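Long-range contacts in uncharacterized protein (Bacteroides fragilis, PDB 3EUR), which is of unknown function but has a C-terminal domain with a thioredoxin-like fold: residues 29-35 / 67-71; 10-14 / 107-111; 70-75 / 93-98. One frame throughout, in Å; residues are numbered along the deposited sequence.

Interaction 1. Residues 29-35 / 67-71; sequences FPAEYTL and KLKVL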
# COMPACT_ATOMS: atom_id res chain seq x y z
N PHE A 29 -2.52 1.79 -11.91
CA PHE A 29 -2.68 2.84 -10.90
C PHE A 29 -1.76 3.99 -11.18
O PHE A 29 -0.54 3.82 -11.09
CB PHE A 29 -2.37 2.22 -9.54
CG PHE A 29 -2.61 3.11 -8.36
CD1 PHE A 29 -3.91 3.33 -7.92
CD2 PHE A 29 -1.58 3.69 -7.64
CE1 PHE A 29 -4.15 4.11 -6.80
CE2 PHE A 29 -1.82 4.46 -6.53
CZ PHE A 29 -3.11 4.66 -6.10
N PRO A 30 -2.27 5.19 -11.51
CA PRO A 30 -1.36 6.26 -11.93
C PRO A 30 -0.82 7.09 -10.78
O PRO A 30 -1.61 7.64 -10.02
CB PRO A 30 -2.26 7.11 -12.86
CG PRO A 30 -3.63 6.98 -12.23
CD PRO A 30 -3.69 5.54 -11.73
N ALA A 31 0.48 7.21 -10.70
CA ALA A 31 1.09 8.05 -9.67
C ALA A 31 2.56 8.22 -9.98
O ALA A 31 3.22 7.23 -10.33
CB ALA A 31 0.91 7.50 -8.27
N GLU A 32 3.12 9.41 -9.77
CA GLU A 32 4.58 9.56 -9.86
C GLU A 32 5.27 8.63 -8.84
O GLU A 32 6.30 8.04 -9.15
CB GLU A 32 4.99 11.00 -9.67
CG GLU A 32 6.48 11.22 -9.87
CD GLU A 32 6.94 12.64 -9.62
OE1 GLU A 32 6.36 13.28 -8.76
OE2 GLU A 32 7.88 13.09 -10.33
N TYR A 33 4.69 8.55 -7.66
CA TYR A 33 5.13 7.61 -6.62
C TYR A 33 3.91 6.88 -6.11
O TYR A 33 2.93 7.53 -5.70
CB TYR A 33 5.77 8.34 -5.42
CG TYR A 33 7.00 9.10 -5.76
CD1 TYR A 33 8.25 8.52 -5.67
CD2 TYR A 33 6.93 10.42 -6.16
CE1 TYR A 33 9.39 9.25 -5.96
CE2 TYR A 33 8.05 11.14 -6.45
CZ TYR A 33 9.30 10.57 -6.35
OH TYR A 33 10.43 11.29 -6.64
N THR A 34 3.97 5.55 -6.03
CA THR A 34 2.96 4.79 -5.35
C THR A 34 3.53 4.29 -4.02
O THR A 34 4.61 3.67 -4.01
CB THR A 34 2.46 3.58 -6.19
OG1 THR A 34 1.83 4.02 -7.36
CG2 THR A 34 1.53 2.70 -5.41
N LEU A 35 2.84 4.55 -2.93
CA LEU A 35 3.17 3.98 -1.65
C LEU A 35 2.21 2.82 -1.40
O LEU A 35 1.04 3.04 -1.13
CB LEU A 35 3.09 5.02 -0.54
CG LEU A 35 3.59 4.56 0.84
CD1 LEU A 35 5.03 4.05 0.79
CD2 LEU A 35 3.48 5.76 1.82
N LYS A 67 1.86 14.10 -6.16
CA LYS A 67 3.02 13.33 -6.64
C LYS A 67 2.88 11.89 -6.12
O LYS A 67 3.30 10.93 -6.80
CB LYS A 67 4.29 13.93 -6.12
CG LYS A 67 4.60 15.27 -6.69
CD LYS A 67 5.76 15.94 -6.00
CE LYS A 67 7.09 15.31 -6.15
NZ LYS A 67 7.60 15.36 -7.54
N LEU A 68 2.42 11.69 -4.89
CA LEU A 68 2.36 10.38 -4.24
C LEU A 68 0.95 10.02 -3.94
O LEU A 68 0.18 10.83 -3.45
CB LEU A 68 3.19 10.42 -2.93
CG LEU A 68 3.33 9.09 -2.16
CD1 LEU A 68 4.75 9.04 -1.52
CD2 LEU A 68 2.26 8.86 -1.20
N LYS A 69 0.60 8.76 -4.21
CA LYS A 69 -0.67 8.20 -3.86
C LYS A 69 -0.43 6.92 -3.05
O LYS A 69 0.43 6.12 -3.38
CB LYS A 69 -1.56 7.91 -5.08
CG LYS A 69 -1.97 9.21 -5.80
CD LYS A 69 -2.86 9.02 -6.94
CE LYS A 69 -4.29 8.60 -6.49
NZ LYS A 69 -5.06 9.61 -5.70
N VAL A 70 -1.23 6.75 -2.03
CA VAL A 70 -1.22 5.58 -1.18
C VAL A 70 -2.22 4.56 -1.75
O VAL A 70 -3.41 4.89 -1.97
CB VAL A 70 -1.59 5.92 0.27
CG1 VAL A 70 -1.65 4.65 1.13
CG2 VAL A 70 -0.60 6.92 0.88
N LEU A 71 -1.75 3.33 -1.97
CA LEU A 71 -2.57 2.19 -2.36
C LEU A 71 -2.47 1.20 -1.23
O LEU A 71 -1.43 0.57 -1.02
CB LEU A 71 -2.06 1.60 -3.68
CG LEU A 71 -2.87 0.41 -4.19
CD1 LEU A 71 -4.31 0.74 -4.40
CD2 LEU A 71 -2.21 -0.09 -5.47
O HOH W 1 10.15 14.04 -6.98

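Interaction 2. Residues 10-14 / 107-111; sequences KALNF and NLYDL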
# COMPACT_ATOMS: atom_id res chain seq x y z
N LYS A 10 10.54 -4.41 -11.19
CA LYS A 10 9.13 -4.04 -11.21
C LYS A 10 8.37 -4.88 -10.19
O LYS A 10 8.44 -6.10 -10.20
CB LYS A 10 8.55 -4.26 -12.62
CG LYS A 10 7.22 -3.60 -12.88
CD LYS A 10 6.73 -3.82 -14.32
CE LYS A 10 5.51 -2.95 -14.61
NZ LYS A 10 5.15 -2.96 -16.07
N ALA A 11 7.62 -4.21 -9.32
CA ALA A 11 6.78 -4.89 -8.35
C ALA A 11 5.80 -5.79 -9.08
O ALA A 11 5.36 -5.48 -10.19
CB ALA A 11 6.03 -3.86 -7.50
N LEU A 12 5.38 -6.87 -8.42
CA LEU A 12 4.42 -7.78 -8.99
C LEU A 12 3.03 -7.19 -9.06
O LEU A 12 2.56 -6.56 -8.12
CB LEU A 12 4.38 -9.08 -8.21
CG LEU A 12 5.44 -10.08 -8.54
CD1 LEU A 12 5.10 -10.79 -9.87
CD2 LEU A 12 6.82 -9.63 -8.36
N ASN A 13 2.33 -7.36 -10.19
CA ASN A 13 0.99 -6.86 -10.33
C ASN A 13 -0.00 -7.66 -9.55
O ASN A 13 0.24 -8.84 -9.18
CB ASN A 13 0.61 -6.89 -11.80
CG ASN A 13 -0.54 -6.01 -12.18
OD1 ASN A 13 -0.84 -5.04 -11.50
ND2 ASN A 13 -1.13 -6.28 -13.38
N PHE A 14 -1.17 -7.05 -9.29
CA PHE A 14 -2.31 -7.70 -8.68
C PHE A 14 -3.54 -6.88 -8.94
O PHE A 14 -3.43 -5.68 -9.18
CB PHE A 14 -2.06 -7.94 -7.17
CG PHE A 14 -1.86 -6.67 -6.41
CD1 PHE A 14 -2.92 -5.91 -5.95
CD2 PHE A 14 -0.56 -6.18 -6.20
CE1 PHE A 14 -2.71 -4.71 -5.30
CE2 PHE A 14 -0.39 -4.99 -5.54
CZ PHE A 14 -1.44 -4.28 -5.10
N ASN A 107 1.94 -16.29 -3.78
CA ASN A 107 3.17 -15.85 -3.07
C ASN A 107 3.79 -14.65 -3.74
O ASN A 107 4.98 -14.62 -3.99
CB ASN A 107 4.22 -16.97 -3.07
CG ASN A 107 3.84 -18.06 -2.16
OD1 ASN A 107 3.84 -17.88 -0.92
ND2 ASN A 107 3.47 -19.19 -2.73
N LEU A 108 2.96 -13.67 -4.08
CA LEU A 108 3.47 -12.54 -4.86
C LEU A 108 4.27 -11.53 -4.04
O LEU A 108 5.17 -10.89 -4.59
CB LEU A 108 2.31 -11.79 -5.51
CG LEU A 108 1.46 -12.56 -6.52
CD1 LEU A 108 0.43 -11.63 -7.13
CD2 LEU A 108 2.39 -13.20 -7.57
N TYR A 109 3.94 -11.41 -2.76
CA TYR A 109 4.60 -10.53 -1.81
C TYR A 109 4.77 -11.31 -0.51
O TYR A 109 3.94 -12.11 -0.13
CB TYR A 109 3.78 -9.25 -1.48
CG TYR A 109 3.72 -8.25 -2.63
CD1 TYR A 109 4.52 -7.13 -2.65
CD2 TYR A 109 2.88 -8.44 -3.69
CE1 TYR A 109 4.48 -6.25 -3.70
CE2 TYR A 109 2.84 -7.59 -4.76
CZ TYR A 109 3.65 -6.48 -4.77
OH TYR A 109 3.63 -5.58 -5.81
N ASP A 110 5.85 -11.04 0.19
CA ASP A 110 6.11 -11.60 1.52
C ASP A 110 5.17 -10.92 2.50
O ASP A 110 5.26 -9.71 2.67
CB ASP A 110 7.56 -11.34 1.89
CG ASP A 110 7.98 -11.90 3.23
OD1 ASP A 110 7.18 -12.52 3.95
OD2 ASP A 110 9.16 -11.69 3.57
N LEU A 111 4.29 -11.68 3.15
CA LEU A 111 3.30 -11.18 4.05
C LEU A 111 3.64 -11.42 5.52
O LEU A 111 2.84 -11.13 6.39
CB LEU A 111 1.93 -11.79 3.71
CG LEU A 111 1.42 -11.54 2.30
CD1 LEU A 111 0.08 -12.18 2.13
CD2 LEU A 111 1.37 -10.04 1.99

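Interaction 3. Residues 70-75 / 93-98; sequences VLSIYP and WTNGYD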
# COMPACT_ATOMS: atom_id res chain seq x y z
N VAL A 70 -1.23 6.75 -2.03
CA VAL A 70 -1.22 5.58 -1.18
C VAL A 70 -2.22 4.56 -1.75
O VAL A 70 -3.41 4.89 -1.97
CB VAL A 70 -1.59 5.92 0.27
CG1 VAL A 70 -1.65 4.65 1.13
CG2 VAL A 70 -0.60 6.92 0.88
N LEU A 71 -1.75 3.33 -1.97
CA LEU A 71 -2.57 2.19 -2.36
C LEU A 71 -2.47 1.20 -1.23
O LEU A 71 -1.43 0.57 -1.02
CB LEU A 71 -2.06 1.60 -3.68
CG LEU A 71 -2.87 0.41 -4.19
CD1 LEU A 71 -4.31 0.74 -4.40
CD2 LEU A 71 -2.21 -0.09 -5.47
N SER A 72 -3.54 1.10 -0.44
CA SER A 72 -3.62 0.13 0.63
C SER A 72 -4.22 -1.16 0.11
O SER A 72 -5.24 -1.15 -0.60
CB SER A 72 -4.46 0.65 1.77
OG SER A 72 -5.06 -0.39 2.55
N ILE A 73 -3.63 -2.29 0.46
CA ILE A 73 -4.09 -3.59 -0.00
C ILE A 73 -4.18 -4.56 1.15
O ILE A 73 -3.19 -4.79 1.86
CB ILE A 73 -3.22 -4.15 -1.15
CG1 ILE A 73 -3.77 -5.48 -1.69
CG2 ILE A 73 -1.77 -4.36 -0.81
CD1 ILE A 73 -5.19 -5.37 -2.33
N TYR A 74 -5.36 -5.15 1.29
CA TYR A 74 -5.62 -6.20 2.26
C TYR A 74 -5.56 -7.54 1.58
O TYR A 74 -6.35 -7.80 0.67
CB TYR A 74 -7.00 -5.97 2.84
CG TYR A 74 -7.46 -7.05 3.79
CD1 TYR A 74 -6.84 -7.26 4.98
CD2 TYR A 74 -8.57 -7.79 3.55
CE1 TYR A 74 -7.27 -8.25 5.85
CE2 TYR A 74 -8.99 -8.81 4.41
CZ TYR A 74 -8.35 -9.01 5.56
OH TYR A 74 -8.76 -9.99 6.44
N PRO A 75 -4.63 -8.43 2.01
CA PRO A 75 -4.41 -9.68 1.26
C PRO A 75 -5.06 -10.91 1.88
O PRO A 75 -4.86 -12.01 1.38
CB PRO A 75 -2.91 -9.84 1.33
CG PRO A 75 -2.58 -9.33 2.70
CD PRO A 75 -3.47 -8.15 2.90
N TRP A 93 -6.78 8.01 0.21
CA TRP A 93 -6.03 6.84 -0.19
C TRP A 93 -6.93 5.91 -1.02
O TRP A 93 -8.17 6.03 -0.94
CB TRP A 93 -5.51 6.08 1.03
CG TRP A 93 -4.66 6.90 1.97
CD1 TRP A 93 -4.10 8.13 1.75
CD2 TRP A 93 -4.28 6.51 3.28
NE1 TRP A 93 -3.41 8.52 2.86
CE2 TRP A 93 -3.50 7.56 3.81
CE3 TRP A 93 -4.55 5.39 4.08
CZ2 TRP A 93 -3.01 7.53 5.12
CZ3 TRP A 93 -4.04 5.37 5.34
CH2 TRP A 93 -3.28 6.44 5.85
N THR A 94 -6.31 5.02 -1.78
CA THR A 94 -7.03 4.01 -2.53
C THR A 94 -6.95 2.73 -1.72
O THR A 94 -5.86 2.20 -1.53
CB THR A 94 -6.45 3.87 -3.91
OG1 THR A 94 -6.51 5.15 -4.59
CG2 THR A 94 -7.24 2.80 -4.72
N ASN A 95 -8.08 2.27 -1.19
CA ASN A 95 -8.11 1.24 -0.19
C ASN A 95 -8.83 0.01 -0.75
O ASN A 95 -10.02 0.06 -0.95
CB ASN A 95 -8.81 1.83 1.05
CG ASN A 95 -8.10 3.14 1.57
OD1 ASN A 95 -6.89 3.10 1.84
ND2 ASN A 95 -8.88 4.30 1.75
N GLY A 96 -8.10 -1.06 -1.05
CA GLY A 96 -8.67 -2.22 -1.67
C GLY A 96 -8.34 -3.52 -0.97
O GLY A 96 -7.49 -3.58 -0.09
N TYR A 97 -9.04 -4.56 -1.38
CA TYR A 97 -8.77 -5.93 -0.94
C TYR A 97 -8.51 -6.84 -2.13
O TYR A 97 -8.88 -6.57 -3.26
CB TYR A 97 -9.91 -6.46 -0.04
CG TYR A 97 -11.25 -6.57 -0.72
CD1 TYR A 97 -11.67 -7.78 -1.27
CD2 TYR A 97 -12.12 -5.49 -0.78
CE1 TYR A 97 -12.95 -7.90 -1.87
CE2 TYR A 97 -13.39 -5.62 -1.34
CZ TYR A 97 -13.78 -6.82 -1.88
OH TYR A 97 -15.05 -6.90 -2.43
N ASP A 98 -7.87 -7.96 -1.82
CA ASP A 98 -7.51 -8.94 -2.80
C ASP A 98 -8.57 -10.03 -2.83
O ASP A 98 -8.51 -11.01 -2.09
CB ASP A 98 -6.15 -9.52 -2.39
CG ASP A 98 -5.56 -10.51 -3.40
OD1 ASP A 98 -6.27 -10.95 -4.33
OD2 ASP A 98 -4.39 -10.89 -3.16
O HOH W 2 -4.85 7.11 -3.61
O HOH W 3 -3.95 -12.63 -1.11

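Interaction 1. Residues 29-35 / 67-71
Y33 and L35 on one side, K67, K69 and L71 on the other, zip together two parallel strands of the thioredoxin-like sheet, 33-38 and 68-74. The rungs start with Y33 N giving its hydrogen to K67 O at 2.9 Å. Then K69 N reaches Y33 O, L35 N reaches K69 O, and L71 N closes the series on L35 O. On the face carrying Y33, L35 and L68, the isobutyl group of L68 splits its methyls: CD1 lies 4.1 Å from Y33 CB, while CD2 leans on L35 CB at 4.0 Å. Helix 133-141 covers this face, with L140 on Y33 and L68 and V136 on L35.

On the face carrying T34, K69 and L71, the F29 ring packs against strand 68-74. A chi1 of -174° turns the ring toward that strand, and L71 CB lies over one of its faces in a CH-pi contact, 4.3 Å from the F29 centroid. K69 CB meets F29 CZ obliquely at 3.7 Å, and T34 OG1 lies at the ring edge, in its plane.

At the exposed end, K67 runs beside E32, pointing the same way, and then bends at chi3 and chi4. This brings its NZ 2.7 Å from E32 OE1, a salt bridge on the syn side, 22° out of the carboxylate plane. The same ammonium gives a hydrogen bond to a water that lies 2.8 Å from, and is hydrogen-bonded to, Y33 OH.

Interaction 2. Residues 10-14 / 107-111
Two irregular loops meet here, A11, L12 and F14 of the first packing on L108 and Y109 of the second, in a small, mostly apolar contact with one hydrogen bond at its middle. The first loop leads into strand 15-18, and the second runs from helix 102-105 toward strand 116-120. Y109 gives the polar part of the contact. Its OH donates to L12 O at 2.7 Å, arriving in the carbonyl plane on a lone pair with a C=O...donor angle of 133°. The acceptor in turn sits at the edge of the phenol ring, close to its plane.

Around that bond the ring is closely lined. A11 CB stands 3.4 Å from Y109 OH, L12 CB lies 4.1 Å from Y109 CE2, and F14 crosses the tyrosine side chain at about a right angle, its CD2 coming 4.0 Å from Y109 CE2. F14 reaches this place with CG between its backbone N and carbonyl carbon (chi1 61°). Both rings also touch L36 of strand 33-38 and I103 of helix 102-105, so in this thioredoxin-like fold the contact ties the N-terminal lead-in to the central sheet. Y118, on strand 116-120, meets the Y109 ring edge-to-face.

L108 adds the rest of the apolar contact. Its CD1 lies 3.5 Å from N13 O, while its CD2 meets L12 CD1 at 4.3 Å. Just before it, N107 has a positive phi and ends helix 102-105 in a Schellman motif, which turns the chain into this loop. Y27 grips the first loop twice: its OH bonds to the backbone A11 O, and its backbone N bonds to the side-chain oxygen OD1 of N13.

Interaction 3. Residues 70-75 / 93-98
V70 sits over one face of the W93 indole, its CB 3.8 Å from the centroid of the five-membered ring and 20° off the ring normal, a CH-pi contact. Its two methyls divide that face, CG1 nearest CG and CD2, CG2 nearest CD1 and NE1; helix 44-55 adds I50 and L53 to the indole's surroundings. From here strands 68-74 and 94-97 run parallel, neighbours within a beta-alpha-beta unit that crosses over through helix 79-85. Five backbone hydrogen bonds join them, from T94 N to V70 O at 2.9 Å through to D98 N on Y74 O.

On the face of L71 and T94, L71 CD1 meets T94 CG2 at 3.6 Å. G96 has no side chain, and I73 CD1 reaches past it to 3.6 Å from Y97 C. On the other face Y97 CB approaches the edge of the Y74 ring, and W82 meets both tyrosine rings.

Water bridges each end: one links V70 O to T94 OG1, another donates to both P75 O and D98 OD2, each 2.7 Å from it. D98 OD2 also accepts from I103 N and OD1 from V102 N; three donors on one carboxylate suggest that it is ionised, although E100 OE1, close to OD1, may work against it.

How the interactions relate
Interactions 1 and 3 lie on the two flanks of strand 68-74 and share V70 and L71, so together they set three parallel strands side by side. Interaction 3 is the buried one; interaction 1 runs from buried leucines to an exposed charged end. Interaction 2 joins loops instead of strands: one side-chain hydroxyl bond and apolar contacts replace the backbone ladders. Its chain loop encloses both others, and F14 connects it to them, with CE1 3.8 Å from I73 CG1 and CZ 4.3 Å from L71 CD2. Between interactions 1 and 3, F29 CE1 packs against T94 OG1 at 3.4 Å.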